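Local coordinates for putative aminopeptidase (Leishmania major, PDB 5NTH), which probably acts as a manganese-dependent M17-family metalloaminopeptidase, trimming residues from the N termini of peptides, and here holds actinonin in its active site, at residues Y264-C269 / A359-G364; R369-V374 / E383-D388. All blocks are in the same frame, centred on the assembly; numbering follows the deposited sequence.

Contact 1 (Y264-C269 / A359-G364); sequences YAVGKC and AENAIG
The flat amide of Asn-361 presents its oxygen end to Val-266: OD1 lies 4.2 Å from Val-266 CG1 and 3.7 Å from Val-266 O, the two side chains crossing at about a right angle. OD1 and the helix carbonyl are both acceptors, so they sit near each other without a bond. The nitrogen end is taken up elsewhere, as ND2 donates to OD1 of the metal-binding residue Asp-303 and to the carbonyl of Thr-387. This pair of bonds limits the amide's rotation and makes Asn-361 a second-shell residue, its side chain about 5 Å from a bound manganese ion at nearest atoms. Within 264-269 itself, and turned away from 359-364, the ring of Tyr-264 has one face touched near its rim by Lys-268 CB, 3.9 Å above the plane.

The contact sets helix 261-267 and the residues that follow it against the C-terminal end of strand 349-361, part of the mixed sheet of the catalytic domain. No hydrogen bond passes between the two segments. Gly-267 has no side chain, and Ala-359 CB settles 4.0 Å from its CA, which lets the two backbones come close. Glu-360 O also faces Gly-267 CA, at 3.7 Å, while the Glu-360 carboxylate runs off to a salt bridge with Arg-369 of the second subunit.

Farther along, Cys-269 swings SG anti to its backbone N (chi1 -169°), carrying the sulfur alongside the 363-364 backbone, 3.7 Å from Gly-364 CA. Its CB lies 3.9 Å from Ala-362 O, with the two CB atoms farther apart. Val-266 also touches Ile-393 and Val-394 of helix 391-404, while Cys-269 packs on Pro-365 of the second subunit.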
ATOM      1  N   TYR A 264      -7.557  -3.441 -32.355  1.00 35.36           N
ATOM      2  CA  TYR A 264      -6.958  -4.758 -32.503  1.00 36.25           C
ATOM      3  C   TYR A 264      -5.928  -5.039 -31.388  1.00 38.23           C
ATOM      4  O   TYR A 264      -5.865  -6.147 -30.856  1.00 36.98           O
ATOM      5  CB  TYR A 264      -6.285  -4.909 -33.859  1.00 36.13           C
ATOM      6  CG  TYR A 264      -5.558  -6.211 -33.925  1.00 36.09           C
ATOM      7  CD1 TYR A 264      -6.234  -7.389 -34.196  1.00 36.60           C
ATOM      8  CD2 TYR A 264      -4.199  -6.286 -33.639  1.00 36.87           C
ATOM      9  CE1 TYR A 264      -5.574  -8.612 -34.223  1.00 37.19           C
ATOM     10  CE2 TYR A 264      -3.530  -7.496 -33.670  1.00 36.95           C
ATOM     11  CZ  TYR A 264      -4.225  -8.656 -33.960  1.00 37.61           C
ATOM     12  OH  TYR A 264      -3.562  -9.855 -33.980  1.00 39.63           O
ATOM     13  N   ALA A 265      -5.109  -4.038 -31.065  1.00 39.36           N
ATOM     14  CA  ALA A 265      -4.128  -4.163 -29.985  1.00 39.42           C
ATOM     15  C   ALA A 265      -4.777  -4.521 -28.644  1.00 40.38           C
ATOM     16  O   ALA A 265      -4.268  -5.390 -27.912  1.00 42.51           O
ATOM     17  CB  ALA A 265      -3.341  -2.870 -29.834  1.00 38.59           C
ATOM     18  N   VAL A 266      -5.886  -3.845 -28.327  1.00 39.27           N
ATOM     19  CA  VAL A 266      -6.514  -3.954 -27.003  1.00 39.47           C
ATOM     20  C   VAL A 266      -7.102  -5.350 -26.795  1.00 40.10           C
ATOM     21  O   VAL A 266      -6.966  -5.944 -25.693  1.00 41.20           O
ATOM     22  CB  VAL A 266      -7.610  -2.878 -26.779  1.00 38.90           C
ATOM     23  CG1 VAL A 266      -8.399  -3.137 -25.502  1.00 39.24           C
ATOM     24  CG2 VAL A 266      -6.990  -1.507 -26.661  1.00 38.69           C
ATOM     25  N   GLY A 267      -7.738  -5.857 -27.854  1.00 38.15           N
ATOM     26  CA  GLY A 267      -8.482  -7.096 -27.789  1.00 37.86           C
ATOM     27  C   GLY A 267      -7.788  -8.329 -28.298  1.00 38.03           C
ATOM     28  O   GLY A 267      -8.404  -9.402 -28.306  1.00 41.51           O
ATOM     29  N   LYS A 268      -6.521  -8.202 -28.699  1.00 37.18           N
ATOM     30  CA  LYS A 268      -5.803  -9.310 -29.347  1.00 37.22           C
ATOM     31  C   LYS A 268      -5.481 -10.490 -28.438  1.00 36.85           C
ATOM     32  O   LYS A 268      -5.264 -11.615 -28.902  1.00 35.11           O
ATOM     33  CB  LYS A 268      -4.526  -8.821 -30.047  1.00 38.40           C
ATOM     34  CG  LYS A 268      -3.311  -8.457 -29.182  1.00 38.26           C
ATOM     35  CD  LYS A 268      -2.219  -7.838 -30.066  1.00 37.44           C
ATOM     36  CE  LYS A 268      -1.042  -7.264 -29.301  1.00 36.94           C
ATOM     37  NZ  LYS A 268      -0.057  -8.335 -29.004  1.00 39.13           N
ATOM     38  N   CYS A 269      -5.456 -10.222 -27.141  1.00 37.98           N
ATOM     39  CA  CYS A 269      -5.110 -11.229 -26.151  1.00 38.45           C
ATOM     40  C   CYS A 269      -6.273 -12.097 -25.731  1.00 36.92           C
ATOM     41  O   CYS A 269      -6.077 -13.195 -25.257  1.00 37.93           O
ATOM     42  CB  CYS A 269      -4.569 -10.547 -24.917  1.00 38.64           C
ATOM     43  SG  CYS A 269      -3.854 -11.746 -23.806  1.00 39.08           S
ATOM     44  N   ALA A 359     -14.479  -5.662 -27.479  1.00 29.60           N
ATOM     45  CA  ALA A 359     -13.213  -6.286 -27.084  1.00 30.86           C
ATOM     46  C   ALA A 359     -13.228  -6.633 -25.617  1.00 31.87           C
ATOM     47  O   ALA A 359     -13.891  -5.948 -24.847  1.00 30.98           O
ATOM     48  CB  ALA A 359     -12.058  -5.331 -27.322  1.00 31.73           C
ATOM     49  N   GLU A 360     -12.495  -7.686 -25.232  1.00 34.01           N
ATOM     50  CA  GLU A 360     -12.137  -7.889 -23.809  1.00 35.39           C
ATOM     51  C   GLU A 360     -10.712  -7.432 -23.640  1.00 33.99           C
ATOM     52  O   GLU A 360      -9.864  -7.796 -24.441  1.00 34.62           O
ATOM     53  CB  GLU A 360     -12.241  -9.345 -23.320  1.00 37.02           C
ATOM     54  CG  GLU A 360     -11.708  -9.515 -21.876  1.00 39.59           C
ATOM     55  CD  GLU A 360     -12.002 -10.849 -21.182  1.00 41.69           C
ATOM     56  OE1 GLU A 360     -12.964 -11.532 -21.583  1.00 42.84           O
ATOM     57  OE2 GLU A 360     -11.280 -11.212 -20.204  1.00 41.92           O
ATOM     58  N   ASN A 361     -10.463  -6.631 -22.608  1.00 33.91           N
ATOM     59  CA  ASN A 361      -9.098  -6.318 -22.168  1.00 34.29           C
ATOM     60  C   ASN A 361      -8.574  -7.407 -21.208  1.00 35.37           C
ATOM     61  O   ASN A 361      -8.826  -7.385 -19.988  1.00 35.03           O
ATOM     62  CB  ASN A 361      -9.031  -4.942 -21.500  1.00 34.16           C
ATOM     63  CG  ASN A 361      -7.607  -4.414 -21.412  1.00 33.93           C
ATOM     64  OD1 ASN A 361      -6.711  -4.897 -22.104  1.00 35.49           O
ATOM     65  ND2 ASN A 361      -7.393  -3.422 -20.566  1.00 32.84           N
ATOM     66  N   ALA A 362      -7.865  -8.367 -21.788  1.00 36.59           N
ATOM     67  CA  ALA A 362      -7.453  -9.570 -21.089  1.00 37.16           C
ATOM     68  C   ALA A 362      -5.956  -9.510 -20.894  1.00 37.54           C
ATOM     69  O   ALA A 362      -5.271  -8.746 -21.574  1.00 39.87           O
ATOM     70  CB  ALA A 362      -7.848 -10.804 -21.877  1.00 37.42           C
ATOM     71  N   ILE A 363      -5.459 -10.310 -19.956  1.00 37.87           N
ATOM     72  CA  ILE A 363      -4.042 -10.266 -19.537  1.00 36.77           C
ATOM     73  C   ILE A 363      -3.395 -11.586 -19.929  1.00 36.97           C
ATOM     74  O   ILE A 363      -4.010 -12.641 -19.794  1.00 36.19           O
ATOM     75  CB  ILE A 363      -3.877  -9.962 -18.032  1.00 35.93           C
ATOM     76  CG1 ILE A 363      -2.388  -9.954 -17.639  1.00 36.71           C
ATOM     77  CG2 ILE A 363      -4.649 -10.960 -17.189  1.00 35.97           C
ATOM     78  CD1 ILE A 363      -2.102  -9.689 -16.166  1.00 36.40           C
ATOM     79  N   GLY A 364      -2.161 -11.520 -20.428  1.00 37.85           N
ATOM     80  CA  GLY A 364      -1.520 -12.689 -21.034  1.00 39.45           C
ATOM     81  C   GLY A 364      -0.315 -12.379 -21.907  1.00 40.89           C
ATOM     82  O   GLY A 364       0.135 -11.240 -21.960  1.00 42.39           O
TER

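Contact 2 (R369-V374 / E383-D388); sequences RNDDVV and EVMNTD. With MN (manganese (II) ion), chain D; BB2 (actinonin), chain E.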
ATOM      1  N   ARG A 369       1.357  -3.966 -24.200  1.00 36.86           N
ATOM      2  CA  ARG A 369       2.215  -3.779 -23.045  1.00 35.68           C
ATOM      3  C   ARG A 369       2.275  -2.308 -22.640  1.00 34.47           C
ATOM      4  O   ARG A 369       1.875  -1.429 -23.392  1.00 32.68           O
ATOM      5  CB  ARG A 369       3.603  -4.318 -23.390  1.00 36.90           C
ATOM      6  CG  ARG A 369       3.655  -5.742 -23.978  1.00 36.71           C
ATOM      7  CD  ARG A 369       5.040  -6.066 -24.543  1.00 36.21           C
ATOM      8  NE  ARG A 369       5.218  -7.439 -25.053  1.00 37.08           N
ATOM      9  CZ  ARG A 369       4.928  -7.863 -26.294  1.00 37.06           C
ATOM     10  NH1 ARG A 369       4.414  -7.027 -27.209  1.00 36.97           N
ATOM     11  NH2 ARG A 369       5.146  -9.141 -26.637  1.00 35.25           N
ATOM     12  N   ASN A 370       2.711  -2.034 -21.422  1.00 35.59           N
ATOM     13  CA  ASN A 370       2.964  -0.652 -21.056  1.00 36.94           C
ATOM     14  C   ASN A 370       4.307  -0.376 -21.695  1.00 38.76           C
ATOM     15  O   ASN A 370       5.305  -0.890 -21.206  1.00 40.61           O
ATOM     16  CB  ASN A 370       3.002  -0.446 -19.546  1.00 36.53           C
ATOM     17  CG  ASN A 370       1.725  -0.889 -18.877  1.00 37.71           C
ATOM     18  OD1 ASN A 370       0.718  -0.213 -18.933  1.00 35.92           O
ATOM     19  ND2 ASN A 370       1.758  -2.063 -18.269  1.00 39.60           N
ATOM     20  N   ASP A 371       4.291   0.349 -22.824  1.00 39.26           N
ATOM     21  CA  ASP A 371       5.453   0.704 -23.693  1.00 38.69           C
ATOM     22  C   ASP A 371       5.240   0.435 -25.196  1.00 38.42           C
ATOM     23  O   ASP A 371       5.908   1.060 -26.021  1.00 38.73           O
ATOM     24  CB  ASP A 371       6.790   0.059 -23.261  1.00 39.96           C
ATOM     25  CG  ASP A 371       7.470   0.817 -22.135  1.00 38.83           C
ATOM     26  OD1 ASP A 371       7.003   1.928 -21.792  1.00 40.25           O
ATOM     27  OD2 ASP A 371       8.455   0.289 -21.589  1.00 36.79           O
ATOM     28  N   ASP A 372       4.345  -0.494 -25.546  1.00 37.88           N
ATOM     29  CA  ASP A 372       3.958  -0.717 -26.953  1.00 36.50           C
ATOM     30  C   ASP A 372       3.490   0.578 -27.598  1.00 35.01           C
ATOM     31  O   ASP A 372       2.957   1.471 -26.948  1.00 34.12           O
ATOM     32  CB  ASP A 372       2.852  -1.792 -27.093  1.00 36.38           C
ATOM     33  CG  ASP A 372       3.405  -3.230 -27.111  1.00 36.19           C
ATOM     34  OD1 ASP A 372       4.627  -3.381 -26.934  1.00 37.41           O
ATOM     35  OD2 ASP A 372       2.627  -4.203 -27.292  1.00 34.13           O
ATOM     36  N   VAL A 373       3.720   0.663 -28.896  1.00 34.32           N
ATOM     37  CA  VAL A 373       3.380   1.838 -29.671  1.00 33.37           C
ATOM     38  C   VAL A 373       2.441   1.366 -30.731  1.00 33.29           C
ATOM     39  O   VAL A 373       2.717   0.419 -31.446  1.00 33.56           O
ATOM     40  CB  VAL A 373       4.602   2.473 -30.318  1.00 32.99           C
ATOM     41  CG1 VAL A 373       4.187   3.506 -31.370  1.00 33.11           C
ATOM     42  CG2 VAL A 373       5.479   3.104 -29.240  1.00 32.86           C
ATOM     43  N   VAL A 374       1.322   2.036 -30.830  1.00 33.51           N
ATOM     44  CA  VAL A 374       0.260   1.517 -31.622  1.00 34.48           C
ATOM     45  C   VAL A 374      -0.167   2.605 -32.602  1.00 33.21           C
ATOM     46  O   VAL A 374      -0.176   3.799 -32.271  1.00 33.78           O
ATOM     47  CB  VAL A 374      -0.856   0.984 -30.701  1.00 35.97           C
ATOM     48  CG1 VAL A 374      -1.574   2.119 -29.975  1.00 36.05           C
ATOM     49  CG2 VAL A 374      -1.823   0.138 -31.510  1.00 37.58           C
ATOM     50  N   GLU A 383       1.539   5.973 -27.637  1.00 26.43           N
ATOM     51  CA  GLU A 383       2.430   5.249 -26.731  1.00 26.46           C
ATOM     52  C   GLU A 383       1.652   4.781 -25.498  1.00 26.05           C
ATOM     53  O   GLU A 383       1.278   5.584 -24.649  1.00 25.28           O
ATOM     54  CB  GLU A 383       3.621   6.106 -26.291  1.00 26.52           C
ATOM     55  CG  GLU A 383       4.741   5.243 -25.696  1.00 26.85           C
ATOM     56  CD  GLU A 383       5.860   6.028 -25.029  1.00 27.12           C
ATOM     57  OE1 GLU A 383       5.712   7.268 -24.896  1.00 26.49           O
ATOM     58  OE2 GLU A 383       6.881   5.385 -24.622  1.00 28.00           O
ATOM     59  N   VAL A 384       1.450   3.483 -25.396  1.00 26.25           N
ATOM     60  CA  VAL A 384       0.671   2.910 -24.310  1.00 27.07           C
ATOM     61  C   VAL A 384       1.460   2.917 -23.025  1.00 27.79           C
ATOM     62  O   VAL A 384       2.372   2.154 -22.885  1.00 28.00           O
ATOM     63  CB  VAL A 384       0.281   1.458 -24.638  1.00 27.30           C
ATOM     64  CG1 VAL A 384      -0.519   0.838 -23.504  1.00 27.50           C
ATOM     65  CG2 VAL A 384      -0.528   1.403 -25.939  1.00 27.47           C
ATOM     66  N   MET A 385       1.092   3.758 -22.076  1.00 29.85           N
ATOM     67  CA  MET A 385       1.750   3.796 -20.760  1.00 31.72           C
ATOM     68  C   MET A 385       1.019   3.022 -19.685  1.00 32.37           C
ATOM     69  O   MET A 385       1.632   2.591 -18.701  1.00 34.63           O
ATOM     70  CB  MET A 385       1.875   5.231 -20.296  1.00 33.44           C
ATOM     71  CG  MET A 385       2.648   6.120 -21.240  1.00 34.81           C
ATOM     72  SD  MET A 385       4.416   5.901 -21.008  1.00 37.26           S
ATOM     73  CE  MET A 385       4.770   4.372 -21.862  1.00 39.27           C
ATOM     74  N   ASN A 386      -0.290   2.891 -19.845  1.00 32.17           N
ATOM     75  CA  ASN A 386      -1.102   2.096 -18.960  1.00 32.31           C
ATOM     76  C   ASN A 386      -2.110   1.364 -19.768  1.00 32.04           C
ATOM     77  O   ASN A 386      -2.970   2.012 -20.376  1.00 33.70           O
ATOM     78  CB  ASN A 386      -1.825   2.947 -17.935  1.00 32.65           C
ATOM     79  CG  ASN A 386      -2.453   2.096 -16.851  1.00 33.46           C
ATOM     80  OD1 ASN A 386      -3.369   1.342 -17.136  1.00 36.79           O
ATOM     81  ND2 ASN A 386      -1.936   2.165 -15.626  1.00 32.38           N
ATOM     82  N   THR A 387      -2.058   0.034 -19.731  1.00 30.90           N
ATOM     83  CA  THR A 387      -2.970  -0.776 -20.529  1.00 30.93           C
ATOM     84  C   THR A 387      -4.400  -0.783 -19.967  1.00 31.87           C
ATOM     85  O   THR A 387      -5.332  -1.242 -20.625  1.00 32.73           O
ATOM     86  CB  THR A 387      -2.483  -2.209 -20.668  1.00 30.48           C
ATOM     87  OG1 THR A 387      -2.492  -2.820 -19.381  1.00 31.57           O
ATOM     88  CG2 THR A 387      -1.085  -2.248 -21.243  1.00 29.92           C
ATOM     89  N   ASP A 388      -4.593  -0.274 -18.759  1.00 32.53           N
ATOM     90  CA  ASP A 388      -5.941  -0.154 -18.222  1.00 33.91           C
ATOM     91  C   ASP A 388      -6.754   1.052 -18.731  1.00 33.65           C
ATOM     92  O   ASP A 388      -7.983   1.125 -18.468  1.00 39.94           O
ATOM     93  CB  ASP A 388      -5.913  -0.159 -16.702  1.00 34.75           C
ATOM     94  CG  ASP A 388      -7.254  -0.449 -16.112  1.00 35.93           C
ATOM     95  OD1 ASP A 388      -8.242  -0.774 -16.859  1.00 41.33           O
ATOM     96  OD2 ASP A 388      -7.337  -0.300 -14.887  1.00 37.80           O
TER
HETATM   97 MN    MN D 603      -9.556   0.069 -18.055  1.00 50.69          MN
HETATM   98  C5  BB2 E 604     -10.680   3.284 -15.375  0.60 40.35           C
HETATM   99  C3  BB2 E 604     -10.583   2.194 -16.400  0.60 40.41           C
HETATM  100  O4  BB2 E 604     -10.051   1.172 -16.065  0.60 39.32           O
HETATM  101  N1  BB2 E 604     -11.105   2.329 -17.611  0.60 41.21           N
HETATM  102  O2  BB2 E 604     -11.024   1.255 -18.526  0.60 46.17           O
HETATM  103  C6  BB2 E 604      -9.281   3.775 -15.024  0.60 41.71           C
HETATM  104  C12 BB2 E 604      -9.338   4.361 -13.649  0.60 42.80           C
HETATM  105  O13 BB2 E 604      -9.656   5.513 -13.541  0.60 42.87           O
HETATM  106  C7  BB2 E 604      -8.819   4.791 -16.076  0.60 41.01           C
HETATM  107  C8  BB2 E 604      -7.464   5.428 -15.782  0.60 40.76           C
HETATM  108  C9  BB2 E 604      -6.322   4.430 -15.903  0.60 41.18           C
HETATM  109  C10 BB2 E 604      -5.466   4.412 -14.649  0.60 42.64           C
HETATM  110  C11 BB2 E 604      -4.598   5.654 -14.556  0.60 42.98           C
HETATM  111  N14 BB2 E 604      -9.064   3.597 -12.600  0.60 45.40           N
HETATM  112  C15 BB2 E 604      -9.148   4.120 -11.240  0.60 48.91           C
HETATM  113  C16 BB2 E 604      -9.710   3.068 -10.255  0.60 49.63           C
HETATM  114  C18 BB2 E 604      -9.135   3.137  -8.832  0.60 49.71           C
HETATM  115  C17 BB2 E 604     -11.248   3.151 -10.203  0.60 47.74           C
HETATM  116  C19 BB2 E 604      -7.828   4.756 -10.876  0.60 51.80           C
HETATM  117  O20 BB2 E 604      -7.793   5.969 -10.939  0.60 48.62           O
HETATM  118  N21 BB2 E 604      -6.741   4.044 -10.502  0.60 60.03           N
HETATM  119  C22 BB2 E 604      -5.719   4.646  -9.635  0.60 64.16           C
HETATM  120  C23 BB2 E 604      -6.349   2.660 -10.807  0.60 60.72           C
HETATM  121  C24 BB2 E 604      -5.327   2.240  -9.750  0.60 61.25           C
HETATM  122  C25 BB2 E 604      -5.022   3.474  -8.922  0.60 62.53           C
HETATM  123  C26 BB2 E 604      -4.738   5.398 -10.550  0.60 65.30           C
HETATM  124  O27 BB2 E 604      -5.351   6.538 -11.169  0.60 64.64           O
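The hairpin of strands 373-375 and 381-383 ends here in the antiparallel, non-hydrogen-bonded pair Val-373 with Glu-383, and its partners stay together as the second one heads into the metal-binding loop. Val-384 N donates to Asp-372 O at 3.0 Å in a fairly straight bond (162°), and Asp-371 N reaches Val-384 O at 2.6 Å. Between these rungs Val-384 points its side chain into the facing segment, CG1 lying 3.3 Å from Arg-369 O.

The next link comes from a side chain. Asn-370 OD1 accepts a bent hydrogen bond (133°) from Thr-387 N at 2.9 Å, the donor tilted 27° from the carbonyl plane; the Thr-387 side chain crosses that of Asn-370 at about a right angle, its CG2 methyl close to OD1. The Met-385 chain, bent at both chi2 and chi3, brings CE back to 3.3 Å from Asp-371 OD1. That carboxylate, weakly hydrogen-bonded through OD2 to Asn-317 N and Lys-319 N of the third subunit, stands near like-charged Glu-383, whose OE1 has a salt bridge to Arg-478 and a hydrogen bond to Ser-472.

An Asx turn then leads to the metal: Asn-386 OD1 accepts a hydrogen bond from Asp-388 N at 2.6 Å. Asp-388 binds manganese through both its O (1.9 Å) and OD1 (2.0 Å), and actinonin chelates the same ion through O4 and O2; Asp-303 and Glu-390 complete the site, and Lys-310 holds Asp-388 OD2. With one ligand a main-chain carbonyl, this metal's position probably depends on the backbone path, which the bonds to Asn-370 and within the Asx turn would help to fix.

From the N terminus, the chain first makes helix 261-267, then runs through 89 residues, including strands 275-282 and 291-300, before segment 359-364 returns to close contact 1. Contact 2 opens only after that and closes over the eight residues between its segments, the tip of the hairpin with the strand residues beside it. The two are in series, neither nested nor crossing, with centres about 12 Å apart. They meet where Ala-265 CB packs on Val-374 CG2 at 3.8 Å and where the Asn-361 amide reaches the metal-binding loop. Contact 1 thus joins a helix to the large sheet, contact 2 ties the residues leading into the hairpin to the metal-binding loop that leaves it, and both also touch the third subunit.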